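Local coordinates for putative diflavin flavoprotein A 3 (Nostoc sp., PDB 3FNI) that probably passes electrons from NADH to oxygen, reducing it to water, this chain being its flavodoxin-like domain, at residues L81-I92 with D104-N112. Residues are numbered along the deposited sequence; the frame is centred on the assembly and turned at random.
Sequences LGSVNEKQAVGI and DPLLSKFRN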
loop_
_atom_site.group_PDB
_atom_site.type_symbol
_atom_site.label_atom_id
_atom_site.label_comp_id
_atom_site.label_asym_id
_atom_site.label_seq_id
_atom_site.Cartn_x
_atom_site.Cartn_y
_atom_site.Cartn_z
ATOM N N LEU A 81 3.059 5.801 9.412
ATOM C CA LEU A 81 3.396 7.183 9.089
ATOM C C LEU A 81 4.674 7.631 9.787
ATOM O O LEU A 81 5.381 8.514 9.302
ATOM C CB LEU A 81 2.244 8.112 9.477
ATOM C CG LEU A 81 0.988 8.043 8.599
ATOM C CD1 LEU A 81 -0.138 8.838 9.246
ATOM C CD2 LEU A 81 1.305 8.574 7.210
ATOM N N GLY A 82 4.967 7.025 10.931
ATOM C CA GLY A 82 6.173 7.381 11.646
ATOM C C GLY A 82 7.307 6.412 11.384
ATOM O O GLY A 82 8.419 6.639 11.850
ATOM N N SER A 83 7.044 5.345 10.632
ATOM C CA SER A 83 8.076 4.339 10.361
ATOM C C SER A 83 8.596 4.371 8.939
ATOM O O SER A 83 9.557 3.677 8.591
ATOM C CB SER A 83 7.530 2.950 10.653
ATOM O OG SER A 83 7.143 2.841 12.009
ATOM N N VAL A 84 7.940 5.186 8.131
ATOM C CA VAL A 84 8.275 5.346 6.730
ATOM C C VAL A 84 9.412 6.344 6.563
ATOM O O VAL A 84 9.697 7.123 7.470
ATOM C CB VAL A 84 7.024 5.825 5.967
ATOM C CG1 VAL A 84 7.394 6.389 4.630
ATOM C CG2 VAL A 84 6.069 4.664 5.790
ATOM N N ASN A 85 10.071 6.297 5.410
ATOM C CA ASN A 85 11.153 7.224 5.116
ATOM C C ASN A 85 10.973 7.804 3.710
ATOM O O ASN A 85 10.312 7.210 2.858
ATOM C CB ASN A 85 12.529 6.548 5.308
ATOM C CG ASN A 85 12.913 5.615 4.173
ATOM O OD1 ASN A 85 13.303 6.061 3.097
ATOM N ND2 ASN A 85 12.817 4.311 4.416
ATOM N N GLU A 86 11.538 8.988 3.498
ATOM C CA GLU A 86 11.440 9.717 2.239
ATOM C C GLU A 86 11.982 9.029 0.990
ATOM O O GLU A 86 11.633 9.420 -0.127
ATOM C CB GLU A 86 12.129 11.076 2.385
ATOM C CG GLU A 86 13.558 10.971 2.891
ATOM C CD GLU A 86 14.378 12.219 2.634
ATOM O OE1 GLU A 86 13.989 13.307 3.102
ATOM O OE2 GLU A 86 15.422 12.110 1.963
ATOM N N LYS A 87 12.819 8.012 1.173
ATOM C CA LYS A 87 13.429 7.297 0.053
ATOM C C LYS A 87 12.512 6.253 -0.574
ATOM O O LYS A 87 12.868 5.624 -1.573
ATOM C CB LYS A 87 14.723 6.612 0.511
ATOM C CG LYS A 87 15.807 7.567 0.981
ATOM C CD LYS A 87 16.601 8.141 -0.183
ATOM C CE LYS A 87 17.405 7.042 -0.878
ATOM N NZ LYS A 87 18.185 7.527 -2.062
ATOM N N GLN A 88 11.338 6.041 0.003
ATOM C CA GLN A 88 10.462 5.050 -0.591
ATOM C C GLN A 88 9.307 5.646 -1.385
ATOM O O GLN A 88 9.111 6.861 -1.415
ATOM C CB GLN A 88 9.971 4.058 0.472
ATOM C CG GLN A 88 9.414 4.687 1.718
ATOM C CD GLN A 88 9.486 3.765 2.930
ATOM O OE1 GLN A 88 9.003 4.111 4.005
ATOM N NE2 GLN A 88 10.093 2.597 2.762
ATOM N N ALA A 89 8.586 4.772 -2.076
ATOM C CA ALA A 89 7.460 5.162 -2.903
ATOM C C ALA A 89 6.201 4.516 -2.320
ATOM O O ALA A 89 6.258 3.422 -1.754
ATOM C CB ALA A 89 7.691 4.699 -4.325
ATOM N N VAL A 90 5.064 5.195 -2.459
ATOM C CA VAL A 90 3.819 4.685 -1.909
ATOM C C VAL A 90 2.609 4.933 -2.811
ATOM O O VAL A 90 2.464 6.009 -3.396
ATOM C CB VAL A 90 3.570 5.311 -0.499
ATOM C CG1 VAL A 90 3.234 6.793 -0.637
ATOM C CG2 VAL A 90 2.476 4.556 0.246
ATOM N N GLY A 91 1.762 3.909 -2.926
ATOM C CA GLY A 91 0.548 3.999 -3.722
ATOM C C GLY A 91 -0.642 3.683 -2.829
ATOM O O GLY A 91 -0.517 2.881 -1.907
ATOM N N ILE A 92 -1.796 4.286 -3.102
ATOM C CA ILE A 92 -2.980 4.074 -2.269
ATOM C C ILE A 92 -4.248 3.783 -3.074
ATOM O O ILE A 92 -4.496 4.407 -4.106
ATOM C CB ILE A 92 -3.228 5.317 -1.363
ATOM C CG1 ILE A 92 -2.008 5.530 -0.446
ATOM C CG2 ILE A 92 -4.514 5.138 -0.552
ATOM C CD1 ILE A 92 -2.045 6.800 0.403
ATOM N N ASP A 104 -7.576 11.330 0.003
ATOM C CA ASP A 104 -6.746 12.512 -0.215
ATOM C C ASP A 104 -5.925 12.964 0.976
ATOM O O ASP A 104 -4.733 13.227 0.837
ATOM C CB ASP A 104 -7.609 13.655 -0.728
ATOM C CG ASP A 104 -8.141 13.378 -2.111
ATOM O OD1 ASP A 104 -7.316 13.254 -3.048
ATOM O OD2 ASP A 104 -9.371 13.268 -2.263
ATOM N N PRO A 105 -6.549 13.077 2.162
ATOM C CA PRO A 105 -5.818 13.500 3.355
ATOM C C PRO A 105 -4.586 12.632 3.608
ATOM O O PRO A 105 -3.533 13.133 3.992
ATOM C CB PRO A 105 -6.862 13.365 4.455
ATOM C CG PRO A 105 -8.118 13.746 3.740
ATOM C CD PRO A 105 -7.993 12.984 2.446
ATOM N N LEU A 106 -4.720 11.335 3.375
ATOM C CA LEU A 106 -3.615 10.418 3.587
ATOM C C LEU A 106 -2.563 10.551 2.483
ATOM O O LEU A 106 -1.366 10.439 2.732
ATOM C CB LEU A 106 -4.134 8.982 3.646
ATOM C CG LEU A 106 -3.088 7.957 4.078
ATOM C CD1 LEU A 106 -2.603 8.296 5.479
ATOM C CD2 LEU A 106 -3.684 6.557 4.037
ATOM N N LEU A 107 -3.029 10.774 1.260
ATOM C CA LEU A 107 -2.155 10.946 0.108
ATOM C C LEU A 107 -1.204 12.111 0.381
ATOM O O LEU A 107 -0.003 12.015 0.136
ATOM C CB LEU A 107 -3.013 11.241 -1.125
ATOM C CG LEU A 107 -2.840 10.419 -2.404
ATOM C CD1 LEU A 107 -2.573 8.977 -2.088
ATOM C CD2 LEU A 107 -4.100 10.564 -3.256
ATOM N N SER A 108 -1.756 13.202 0.910
ATOM C CA SER A 108 -0.984 14.404 1.220
ATOM C C SER A 108 -0.020 14.221 2.392
ATOM O O SER A 108 1.027 14.864 2.448
ATOM C CB SER A 108 -1.928 15.576 1.513
ATOM O OG SER A 108 -2.748 15.874 0.392
ATOM N N LYS A 109 -0.370 13.358 3.335
ATOM C CA LYS A 109 0.517 13.125 4.460
ATOM C C LYS A 109 1.799 12.449 3.993
ATOM O O LYS A 109 2.873 12.756 4.491
ATOM C CB LYS A 109 -0.162 12.268 5.525
ATOM C CG LYS A 109 -1.214 13.009 6.308
ATOM C CD LYS A 109 -1.673 12.198 7.495
ATOM C CE LYS A 109 -2.690 12.972 8.308
ATOM N NZ LYS A 109 -2.971 12.303 9.608
ATOM N N PHE A 110 1.700 11.540 3.029
ATOM C CA PHE A 110 2.898 10.860 2.553
ATOM C C PHE A 110 3.722 11.786 1.676
ATOM O O PHE A 110 4.953 11.797 1.748
ATOM C CB PHE A 110 2.540 9.587 1.782
ATOM C CG PHE A 110 2.154 8.436 2.660
ATOM C CD1 PHE A 110 3.111 7.769 3.425
ATOM C CD2 PHE A 110 0.825 8.020 2.732
ATOM C CE1 PHE A 110 2.749 6.698 4.247
ATOM C CE2 PHE A 110 0.447 6.954 3.548
ATOM C CZ PHE A 110 1.409 6.288 4.311
ATOM N N ARG A 111 3.046 12.572 0.852
ATOM C CA ARG A 111 3.746 13.500 -0.021
ATOM C C ARG A 111 4.500 14.548 0.795
ATOM O O ARG A 111 5.593 14.967 0.417
ATOM C CB ARG A 111 2.765 14.190 -0.973
ATOM C CG ARG A 111 3.421 15.267 -1.819
ATOM C CD ARG A 111 2.525 15.711 -2.956
ATOM N NE ARG A 111 2.308 14.633 -3.909
ATOM C CZ ARG A 111 1.512 14.723 -4.968
ATOM N NH1 ARG A 111 0.856 15.848 -5.207
ATOM N NH2 ARG A 111 1.381 13.690 -5.790
ATOM N N ASN A 112 3.915 14.965 1.917
ATOM C CA ASN A 112 4.549 15.956 2.777
ATOM C C ASN A 112 5.807 15.368 3.411
ATOM O O ASN A 112 6.750 16.091 3.725
ATOM C CB ASN A 112 3.588 16.414 3.883
ATOM C CG ASN A 112 3.966 17.775 4.468
ATOM O OD1 ASN A 112 3.917 18.791 3.775
ATOM N ND2 ASN A 112 4.344 17.797 5.747
#
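F110 reaches from helix 104-112 into the angle between the end of the preceding helix and strand 89-92, and four apolar side chains of 81-92 close round it. L81 lies over one face of the ring: its CD2 stands 4.0 Å from the ring centroid, 22° off the normal, a CH-pi contact displaced toward the CE1-CZ rim. V84 meets the ring at its edge, CG2 being 4.2 Å from CE1, while V90 supports the root of the side chain, with CG1 3.8 Å from F110 CB. The valine's first torsion, 70°, sets CG1 between its backbone N and carbonyl carbon, and from there this branch meets the phenylalanine. Beta-branched V90 and I92 suit the strand, and both point their side chains at the helix. The helix runs antiparallel to strand 89-92, the axes 9.7 Å apart and at 177°, as the return limb of the right-handed beta-alpha-beta crossover that leads to strand 116-117 in the flavodoxin-like parallel sheet. Packing is tightest at I92, further along the strand: its CD1 presses to 3.4 Å from L107 CD1, closer than ordinary van der Waals contact, and also touches L106. The same methyl approaches the ring obliquely, 3.9 Å from F110 CD2. I92 also touches I62 of the adjacent strand 57-63. An alanine in place of F110 would probably open a gap between L81, V84 and V90 and deprive the leucine methyl of its aromatic face. Packing is looser toward solvent, where K109 suits a boundary position: its extended chain lends CD to L81 CD1 at 4.1 Å, whereas the ammonium group lies beyond this apolar stretch on the exposed flank of the helix.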